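Local coordinates for hypothetical Protein TTHB210 (Thermus thermophilus, PDB 3VG8), which is of unknown function but assembles into a homodecamer and is controlled by the sigma-E/anti-sigma-E regulatory system, at residues Pro25-Glu30 and Thr65-Ala70; Pro32-Asp37 and Val43-Met48; Met48-Lys53 and His58-Ile63. The protein carries 1 engineered substitution. All coordinates share one frame; numbering follows the deposited sequence.

Contact 1 (Pro25-Glu30 and Thr65-Ala70)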
loop_
_atom_site.group_PDB
_atom_site.type_symbol
_atom_site.label_atom_id
_atom_site.label_comp_id
_atom_site.label_asym_id
_atom_site.label_seq_id
_atom_site.Cartn_x
_atom_site.Cartn_y
_atom_site.Cartn_z
ATOM N N PRO F 25 44.966 2.622 -17.621
ATOM C CA PRO F 25 46.045 1.826 -17.022
ATOM C C PRO F 25 47.076 2.655 -16.293
ATOM O O PRO F 25 47.675 2.182 -15.324
ATOM C CB PRO F 25 46.643 1.093 -18.214
ATOM C CG PRO F 25 45.458 0.954 -19.151
ATOM C CD PRO F 25 44.848 2.331 -19.062
ATOM N N SER F 26 47.283 3.890 -16.750
ATOM C CA SER F 26 48.255 4.771 -16.113
ATOM C C SER F 26 47.756 5.330 -14.785
ATOM O O SER F 26 48.521 5.951 -14.053
ATOM C CB SER F 26 48.609 5.944 -17.026
ATOM O OG SER F 26 47.608 6.953 -16.988
ATOM N N THR F 27 46.479 5.119 -14.471
ATOM C CA THR F 27 45.911 5.636 -13.223
ATOM C C THR F 27 45.779 4.571 -12.129
ATOM O O THR F 27 45.373 4.865 -11.008
ATOM C CB THR F 27 44.530 6.300 -13.484
ATOM O OG1 THR F 27 43.557 5.304 -13.809
ATOM C CG2 THR F 27 44.627 7.269 -14.659
ATOM N N LEU F 28 46.139 3.334 -12.452
ATOM C CA LEU F 28 46.066 2.245 -11.488
ATOM C C LEU F 28 47.109 2.474 -10.401
ATOM O O LEU F 28 48.109 3.141 -10.643
ATOM C CB LEU F 28 46.324 0.902 -12.183
ATOM C CG LEU F 28 45.217 0.484 -13.149
ATOM C CD1 LEU F 28 45.597 -0.794 -13.876
ATOM C CD2 LEU F 28 43.931 0.289 -12.357
ATOM N N PRO F 29 46.908 1.895 -9.199
ATOM C CA PRO F 29 45.797 1.043 -8.773
ATOM C C PRO F 29 44.512 1.787 -8.389
ATOM O O PRO F 29 43.429 1.197 -8.384
ATOM C CB PRO F 29 46.388 0.301 -7.577
ATOM C CG PRO F 29 47.158 1.423 -6.906
ATOM C CD PRO F 29 47.866 2.084 -8.089
ATOM N N GLU F 30 44.626 3.068 -8.062
ATOM C CA GLU F 30 43.450 3.840 -7.661
ATOM C C GLU F 30 42.377 4.051 -8.720
ATOM O O GLU F 30 41.187 4.019 -8.410
ATOM C CB GLU F 30 43.845 5.218 -7.143
ATOM C CG GLU F 30 44.697 5.205 -5.902
ATOM C CD GLU F 30 46.176 5.104 -6.231
ATOM O OE1 GLU F 30 46.982 5.057 -5.279
ATOM O OE2 GLU F 30 46.529 5.081 -7.434
ATOM N N THR F 65 41.929 13.260 -11.759
ATOM C CA THR F 65 41.786 14.483 -12.544
ATOM C C THR F 65 41.714 14.253 -14.052
ATOM O O THR F 65 40.802 14.766 -14.721
ATOM C CB THR F 65 42.923 15.448 -12.237
ATOM O OG1 THR F 65 43.155 15.452 -10.826
ATOM C CG2 THR F 65 42.553 16.882 -12.675
ATOM N N LYS F 66 42.674 13.494 -14.581
ATOM C CA LYS F 66 42.732 13.182 -16.015
ATOM C C LYS F 66 41.423 12.529 -16.470
ATOM O O LYS F 66 40.748 13.025 -17.368
ATOM C CB LYS F 66 43.915 12.235 -16.305
ATOM C CG LYS F 66 44.062 11.785 -17.769
ATOM C CD LYS F 66 45.243 10.806 -17.923
ATOM C CE LYS F 66 45.333 10.209 -19.329
ATOM N NZ LYS F 66 46.375 9.120 -19.451
ATOM N N THR F 67 41.078 11.413 -15.836
ATOM C CA THR F 67 39.862 10.676 -16.161
ATOM C C THR F 67 38.611 11.554 -16.034
ATOM O O THR F 67 37.812 11.641 -16.959
ATOM C CB THR F 67 39.708 9.441 -15.238
ATOM O OG1 THR F 67 40.839 8.572 -15.409
ATOM C CG2 THR F 67 38.419 8.676 -15.564
ATOM N N LEU F 68 38.444 12.201 -14.887
ATOM C CA LEU F 68 37.289 13.059 -14.649
ATOM C C LEU F 68 37.127 14.134 -15.724
ATOM O O LEU F 68 36.063 14.247 -16.343
ATOM C CB LEU F 68 37.399 13.706 -13.262
ATOM C CG LEU F 68 37.227 12.709 -12.113
ATOM C CD1 LEU F 68 37.539 13.359 -10.772
ATOM C CD2 LEU F 68 35.807 12.184 -12.146
ATOM N N ARG F 69 38.186 14.910 -15.951
ATOM C CA ARG F 69 38.177 15.980 -16.950
ATOM C C ARG F 69 37.657 15.494 -18.291
ATOM O O ARG F 69 36.922 16.210 -18.973
ATOM C CB ARG F 69 39.592 16.547 -17.148
ATOM C CG ARG F 69 40.216 17.185 -15.906
ATOM C CD ARG F 69 40.218 18.712 -15.950
ATOM N NE ARG F 69 40.955 19.259 -14.812
ATOM C CZ ARG F 69 41.199 20.553 -14.611
ATOM N NH1 ARG F 69 40.764 21.466 -15.475
ATOM N NH2 ARG F 69 41.883 20.937 -13.538
ATOM N N ALA F 70 38.046 14.275 -18.663
ATOM C CA ALA F 70 37.627 13.698 -19.935
ATOM C C ALA F 70 36.130 13.438 -19.977
ATOM O O ALA F 70 35.539 13.404 -21.055
ATOM C CB ALA F 70 38.386 12.407 -20.209
HETATM O O HOH W 1 41.170 5.886 -14.913
#

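Contact 2 (Pro32-Asp37 and Val43-Met48)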
loop_
_atom_site.group_PDB
_atom_site.type_symbol
_atom_site.label_atom_id
_atom_site.label_comp_id
_atom_site.label_asym_id
_atom_site.label_seq_id
_atom_site.Cartn_x
_atom_site.Cartn_y
_atom_site.Cartn_z
ATOM N N PRO F 32 40.347 6.474 -11.352
ATOM C CA PRO F 32 39.105 5.706 -11.229
ATOM C C PRO F 32 38.665 4.789 -12.371
ATOM O O PRO F 32 39.075 4.950 -13.524
ATOM C CB PRO F 32 38.071 6.793 -10.960
ATOM C CG PRO F 32 38.546 7.895 -11.848
ATOM C CD PRO F 32 40.054 7.886 -11.655
ATOM N N PHE F 33 37.827 3.817 -12.010
ATOM C CA PHE F 33 37.257 2.890 -12.968
ATOM C C PHE F 33 35.910 3.490 -13.381
ATOM O O PHE F 33 35.197 4.089 -12.560
ATOM C CB PHE F 33 37.016 1.525 -12.337
ATOM C CG PHE F 33 38.265 0.742 -12.071
ATOM C CD1 PHE F 33 39.174 1.164 -11.108
ATOM C CD2 PHE F 33 38.513 -0.450 -12.759
ATOM C CE1 PHE F 33 40.310 0.408 -10.824
ATOM C CE2 PHE F 33 39.647 -1.219 -12.481
ATOM C CZ PHE F 33 40.545 -0.791 -11.514
ATOM N N LEU F 34 35.568 3.346 -14.654
ATOM C CA LEU F 34 34.308 3.858 -15.158
ATOM C C LEU F 34 33.425 2.645 -15.465
ATOM O O LEU F 34 33.838 1.735 -16.177
ATOM C CB LEU F 34 34.551 4.685 -16.416
ATOM C CG LEU F 34 35.604 5.791 -16.276
ATOM C CD1 LEU F 34 35.851 6.441 -17.632
ATOM C CD2 LEU F 34 35.143 6.842 -15.281
ATOM N N ALA F 35 32.219 2.633 -14.906
ATOM C CA ALA F 35 31.286 1.525 -15.112
ATOM C C ALA F 35 30.130 1.974 -15.992
ATOM O O ALA F 35 29.390 2.892 -15.637
ATOM C CB ALA F 35 30.742 1.024 -13.776
ATOM N N TYR F 36 29.976 1.296 -17.127
ATOM C CA TYR F 36 28.925 1.596 -18.087
ATOM C C TYR F 36 27.834 0.535 -18.070
ATOM O O TYR F 36 28.104 -0.622 -17.724
ATOM C CB TYR F 36 29.530 1.658 -19.492
ATOM C CG TYR F 36 30.513 2.791 -19.685
ATOM C CD1 TYR F 36 31.845 2.674 -19.261
ATOM C CD2 TYR F 36 30.098 4.005 -20.244
ATOM C CE1 TYR F 36 32.734 3.741 -19.382
ATOM C CE2 TYR F 36 30.981 5.081 -20.374
ATOM C CZ TYR F 36 32.292 4.943 -19.940
ATOM O OH TYR F 36 33.156 6.011 -20.049
ATOM N N ASP F 37 26.606 0.910 -18.442
ATOM C CA ASP F 37 25.541 -0.084 -18.496
ATOM C C ASP F 37 25.499 -0.723 -19.892
ATOM O O ASP F 37 26.372 -0.471 -20.724
ATOM C CB ASP F 37 24.177 0.506 -18.125
ATOM C CG ASP F 37 23.750 1.657 -19.028
ATOM O OD1 ASP F 37 24.197 1.743 -20.208
ATOM O OD2 ASP F 37 22.934 2.478 -18.535
ATOM N N VAL F 43 27.555 4.918 -15.725
ATOM C CA VAL F 43 26.768 4.792 -14.499
ATOM C C VAL F 43 27.490 5.318 -13.255
ATOM O O VAL F 43 26.879 5.966 -12.387
ATOM C CB VAL F 43 26.389 3.296 -14.269
ATOM C CG1 VAL F 43 25.585 3.123 -12.991
ATOM C CG2 VAL F 43 25.553 2.805 -15.450
ATOM N N LYS F 44 28.787 5.046 -13.165
ATOM C CA LYS F 44 29.544 5.478 -11.993
ATOM C C LYS F 44 31.045 5.494 -12.181
ATOM O O LYS F 44 31.570 4.859 -13.079
ATOM C CB LYS F 44 29.196 4.615 -10.773
ATOM C CG LYS F 44 29.498 3.111 -10.897
ATOM C CD LYS F 44 29.082 2.389 -9.599
ATOM C CE LYS F 44 29.053 0.872 -9.708
ATOM N NZ LYS F 44 28.478 0.223 -8.473
ATOM N N VAL F 45 31.702 6.241 -11.297
ATOM C CA VAL F 45 33.142 6.450 -11.261
ATOM C C VAL F 45 33.632 5.828 -9.945
ATOM O O VAL F 45 33.233 6.258 -8.855
ATOM C CB VAL F 45 33.414 7.957 -11.278
ATOM C CG1 VAL F 45 34.893 8.235 -11.202
ATOM C CG2 VAL F 45 32.817 8.544 -12.545
ATOM N N VAL F 46 34.499 4.824 -10.041
ATOM C CA VAL F 46 34.951 4.102 -8.854
ATOM C C VAL F 46 36.443 4.214 -8.490
ATOM O O VAL F 46 37.296 3.815 -9.271
ATOM C CB VAL F 46 34.602 2.597 -9.009
ATOM C CG1 VAL F 46 34.967 1.824 -7.755
ATOM C CG2 VAL F 46 33.127 2.431 -9.318
ATOM N N PHE F 47 36.742 4.765 -7.315
ATOM C CA PHE F 47 38.125 4.863 -6.832
ATOM C C PHE F 47 38.389 3.658 -5.926
ATOM O O PHE F 47 37.550 3.297 -5.106
ATOM C CB PHE F 47 38.342 6.146 -6.020
ATOM C CG PHE F 47 38.202 7.388 -6.823
ATOM C CD1 PHE F 47 36.963 7.988 -6.988
ATOM C CD2 PHE F 47 39.303 7.928 -7.484
ATOM C CE1 PHE F 47 36.822 9.101 -7.801
ATOM C CE2 PHE F 47 39.167 9.039 -8.296
ATOM C CZ PHE F 47 37.925 9.624 -8.453
HETATM N N MSE F 48 39.552 3.040 -6.076
HETATM C CA MSE F 48 39.929 1.876 -5.270
HETATM C C MSE F 48 40.981 2.288 -4.261
HETATM O O MSE F 48 42.026 2.810 -4.655
HETATM C CB MSE F 48 40.565 0.801 -6.144
HETATM C CG MSE F 48 39.684 0.242 -7.220
HETATM SE SE MSE F 48 38.278 -0.724 -6.381
HETATM C CE MSE F 48 39.347 -2.047 -5.421
#

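Contact 3 (Met48-Lys53 and His58-Ile63)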
loop_
_atom_site.group_PDB
_atom_site.type_symbol
_atom_site.label_atom_id
_atom_site.label_comp_id
_atom_site.label_asym_id
_atom_site.label_seq_id
_atom_site.Cartn_x
_atom_site.Cartn_y
_atom_site.Cartn_z
HETATM N N MSE F 48 39.552 3.040 -6.076
HETATM C CA MSE F 48 39.929 1.876 -5.270
HETATM C C MSE F 48 40.981 2.288 -4.261
HETATM O O MSE F 48 42.026 2.810 -4.655
HETATM C CB MSE F 48 40.565 0.801 -6.144
HETATM C CG MSE F 48 39.684 0.242 -7.220
HETATM SE SE MSE F 48 38.278 -0.724 -6.381
HETATM C CE MSE F 48 39.347 -2.047 -5.421
ATOM N N VAL F 49 40.727 2.065 -2.970
ATOM C CA VAL F 49 41.724 2.388 -1.952
ATOM C C VAL F 49 41.896 1.287 -0.915
ATOM O O VAL F 49 40.917 0.754 -0.382
ATOM C CB VAL F 49 41.414 3.727 -1.198
ATOM C CG1 VAL F 49 41.385 4.882 -2.190
ATOM C CG2 VAL F 49 40.112 3.631 -0.445
ATOM N N PRO F 50 43.156 0.933 -0.606
ATOM C CA PRO F 50 43.396 -0.118 0.391
ATOM C C PRO F 50 43.129 0.473 1.764
ATOM O O PRO F 50 43.516 1.613 2.039
ATOM C CB PRO F 50 44.885 -0.465 0.212
ATOM C CG PRO F 50 45.280 0.182 -1.118
ATOM C CD PRO F 50 44.424 1.426 -1.164
ATOM N N LEU F 51 42.447 -0.287 2.604
ATOM C CA LEU F 51 42.121 0.145 3.951
ATOM C C LEU F 51 43.402 0.475 4.724
ATOM O O LEU F 51 43.468 1.464 5.471
ATOM C CB LEU F 51 41.350 -0.968 4.678
ATOM C CG LEU F 51 40.951 -0.709 6.143
ATOM C CD1 LEU F 51 40.106 0.543 6.249
ATOM C CD2 LEU F 51 40.194 -1.908 6.679
ATOM N N LYS F 52 44.431 -0.344 4.536
ATOM C CA LYS F 52 45.686 -0.115 5.240
ATOM C C LYS F 52 46.253 1.278 4.990
ATOM O O LYS F 52 46.801 1.884 5.909
ATOM C CB LYS F 52 46.736 -1.161 4.859
ATOM C CG LYS F 52 48.009 -1.030 5.716
ATOM C CD LYS F 52 49.019 -2.122 5.441
ATOM C CE LYS F 52 49.682 -1.921 4.092
ATOM N NZ LYS F 52 50.608 -3.039 3.763
ATOM N N LYS F 53 46.141 1.774 3.757
ATOM C CA LYS F 53 46.649 3.103 3.429
ATOM C C LYS F 53 45.873 4.158 4.223
ATOM O O LYS F 53 46.442 5.181 4.622
ATOM C CB LYS F 53 46.510 3.413 1.931
ATOM C CG LYS F 53 47.224 2.458 0.972
ATOM C CD LYS F 53 48.712 2.332 1.255
ATOM C CE LYS F 53 49.481 3.615 0.963
ATOM N NZ LYS F 53 49.575 3.893 -0.490
ATOM N N HIS F 58 47.683 7.847 4.604
ATOM C CA HIS F 58 48.158 8.272 3.298
ATOM C C HIS F 58 47.282 9.442 2.808
ATOM O O HIS F 58 46.057 9.443 2.982
ATOM C CB HIS F 58 48.042 7.121 2.295
ATOM C CG HIS F 58 48.560 7.465 0.939
ATOM N ND1 HIS F 58 49.892 7.355 0.607
ATOM C CD2 HIS F 58 47.940 7.984 -0.151
ATOM C CE1 HIS F 58 50.074 7.792 -0.629
ATOM N NE2 HIS F 58 48.906 8.180 -1.111
ATOM N N LYS F 59 47.905 10.434 2.192
ATOM C CA LYS F 59 47.164 11.572 1.683
ATOM C C LYS F 59 46.971 11.443 0.192
ATOM O O LYS F 59 47.932 11.470 -0.581
ATOM C CB LYS F 59 47.881 12.893 2.002
ATOM C CG LYS F 59 47.890 13.228 3.477
ATOM C CD LYS F 59 48.594 14.545 3.790
ATOM C CE LYS F 59 47.804 15.751 3.313
ATOM N NZ LYS F 59 47.728 15.816 1.829
ATOM N N TYR F 60 45.715 11.280 -0.207
ATOM C CA TYR F 60 45.364 11.155 -1.615
ATOM C C TYR F 60 44.893 12.529 -2.054
ATOM O O TYR F 60 43.833 12.997 -1.612
ATOM C CB TYR F 60 44.237 10.140 -1.786
ATOM C CG TYR F 60 44.657 8.702 -1.643
ATOM C CD1 TYR F 60 45.272 8.028 -2.697
ATOM C CD2 TYR F 60 44.403 8.001 -0.478
ATOM C CE1 TYR F 60 45.610 6.694 -2.589
ATOM C CE2 TYR F 60 44.740 6.663 -0.359
ATOM C CZ TYR F 60 45.337 6.013 -1.411
ATOM O OH TYR F 60 45.647 4.673 -1.295
ATOM N N VAL F 61 45.681 13.184 -2.902
ATOM C CA VAL F 61 45.334 14.527 -3.360
ATOM C C VAL F 61 45.264 14.581 -4.872
ATOM O O VAL F 61 46.061 13.930 -5.563
ATOM C CB VAL F 61 46.373 15.561 -2.881
ATOM C CG1 VAL F 61 45.907 16.972 -3.207
ATOM C CG2 VAL F 61 46.595 15.413 -1.384
ATOM N N ASP F 62 44.293 15.342 -5.381
ATOM C CA ASP F 62 44.113 15.523 -6.822
ATOM C C ASP F 62 44.022 14.185 -7.541
ATOM O O ASP F 62 44.737 13.959 -8.505
ATOM C CB ASP F 62 45.298 16.312 -7.399
ATOM C CG ASP F 62 44.995 16.924 -8.774
ATOM O OD1 ASP F 62 45.961 17.202 -9.514
ATOM O OD2 ASP F 62 43.808 17.145 -9.117
ATOM N N ILE F 63 43.148 13.299 -7.077
ATOM C CA ILE F 63 43.015 11.980 -7.694
ATOM C C ILE F 63 41.924 11.963 -8.774
ATOM O O ILE F 63 40.899 12.647 -8.651
ATOM C CB ILE F 63 42.696 10.909 -6.615
ATOM C CG1 ILE F 63 43.703 11.017 -5.484
ATOM C CG2 ILE F 63 42.796 9.515 -7.201
ATOM C CD1 ILE F 63 45.143 10.773 -5.920
#

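Contact 1 (Pro25-Glu30 and Thr65-Ala70)
The loop that carries the chain from strand 20-23 to strand 33-36 approaches one side of helix 65-71, and Ser26 and Thr27 of the loop meet Lys66 and Thr67 of the helix. The two backbones stay well apart, with Thr27 CA 8.4 Å from Thr67 CA, and a water bridges the two threonines. It lies 2.7 Å from Thr27 OG1, to which it donates, and 2.8 Å from Thr67 OG1. The angle at the water between the two hydroxyl oxygens is about 113°, close to tetrahedral. Thr27 OG1 and Thr67 OG1 are 4.5 Å apart, too far for a direct bond, so the water does the joining. Thr27 OG1 is also bonded to the carbonyl oxygen of Asp24, which fixes its rotation and leaves it to receive the water. With OG1 set between the backbone N and the carbonyl carbon (chi1 70°), the methyl CG2 of Thr27 turns to the helix and comes within 4.1 Å of Thr67 OG1; the two threonine side chains cross at about a right angle. At the outer margin Lys66 reaches over as a fully extended chain, its CG anti to the backbone N (chi1 178°), and brings NZ to 3.5 Å from Ser26 OG. This is proximity rather than a firm bond, since the main partner of the ammonium group is Asp24 OD1, in a salt bridge. Asp24 OD2 accepts from Ser26 N, forming an Asx turn, and the one carboxylate thereby serves both the loop and the helix. Only 109 Å² is buried between the segments. The arrangement is a sparse, water-mediated docking of an interstrand loop on a helix that packs against the sheet of an alpha+beta fold.

Contact 2 (Pro32-Asp37 and Val43-Met48)
Pro32 and Phe47 lie side by side and point the same way, the proline placing CB over one face of the phenylalanine ring. This CH-pi contact puts Pro32 CB 3.7 Å from the ring centroid, 14° off the normal. Val45 stands alongside on the same face of the sheet. With CG1 anti to the backbone N (chi1 178°), one methyl goes to each neighbour: CG1 packs tightly against Pro32 CB at 3.5 Å, while CG2 lies 4.0 Å from Leu34 CD2. Helix 65-71 covers this face, Thr67 touching Pro32 and Leu34, and Leu71 touching Val45.

The other face carries Phe33, Ala35, Lys44 and Val46. Phe33 sets its CE1 3.7 Å from CG of Met48, a selenomethionine, in an oblique approach, and the Val46 carbonyl oxygen sits at the ring edge. Lys44 lays CG 3.8 Å from Ala35 CB, then runs extended away from the pair, so that its ammonium group forms salt bridges with Glu98 and with Glu107 on helix 104-110, a buried charge thus matched twice. At the far end Val43 CG2 meets Asp37 CB roughly at a right angle.

The backbone sets this register. Phe33 and Val46 form a hydrogen-bonded antiparallel pair, linked by Phe33 N to Val46 O and by a nearly straight bond from Val46 N to Phe33 O (171°). Ala35 N donates to Lys44 O. In return Ala35 O takes two donors, Val43 N at 2.7 Å and, weakly, Lys44 N at 3.3 Å, so Val43 and Lys44 both face one residue. This is a classic beta bulge, a familiar irregularity of twisted antiparallel sheets, set in the hairpin of strands 33-36 and 42-50 at the heart of the sheet.

Contact 3 (Met48-Lys53 and His58-Ile63)
Val49 and Tyr60 form the packed inner side of this contact. CG1 of Val49 lies over one face of the Tyr60 ring, displaced toward the rim, with CZ at 4.2 Å. The opposite face of that ring is covered by His58, whose CD2 stands above its centre, so the phenol is held between a methyl group and an imidazole carbon. Tyr60 OH rests against a pair of aliphatic carbons on one side, Pro50 CD and Lys53 CG, each 3.5 Å away.

The outer side is looser and partly exposed. Here Lys53 bends at each torsion beyond CB and doubles back beside His58, laying NZ over one face of the imidazole, nearer its rim, 3.6 Å from ND1. Next to this pair the backbones are joined directly: His58 N donates to Lys53 O at 2.9 Å and 165°. Replacing Lys53 by an alanine would remove the chain from CG outward and would probably uncover this face of His58, with CB alone remaining near Tyr60 OH.

Strand 42-50 passes through Pro50, at the N-cap, into helix 51-55, and the chain then returns toward strand 60-61. Tyr60 and Ile63 pair with an antiparallel strand of the second subunit, whose Tyr95 OH also bonds His58 O, so His58-Ile63 lies between the end of strand 42-50 and the second subunit.

Overall arrangement
Contacts 2 and 3 follow one another along the chain, and both are nested inside the loop closed by contact 1. Their centres are about 16 Å apart, yet they share Met48 on strand 42-50 and meet where Phe47 CE2 lies 3.8 Å from Ile63 CG2. Contact 1 is centred about 11 Å from contact 2 and about 14 Å from contact 3. Glu30 O, 3.0 Å from Met48 N in a probable hydrogen bond, ties its loop to the strand used by both others. Thr67 CG2 also packs on Leu34 CD2, bringing helix 65-71 onto the hairpin. All three reach the second subunit, contact 2 through Phe47 alone, and contact 2 lies nearest the centre of the chain.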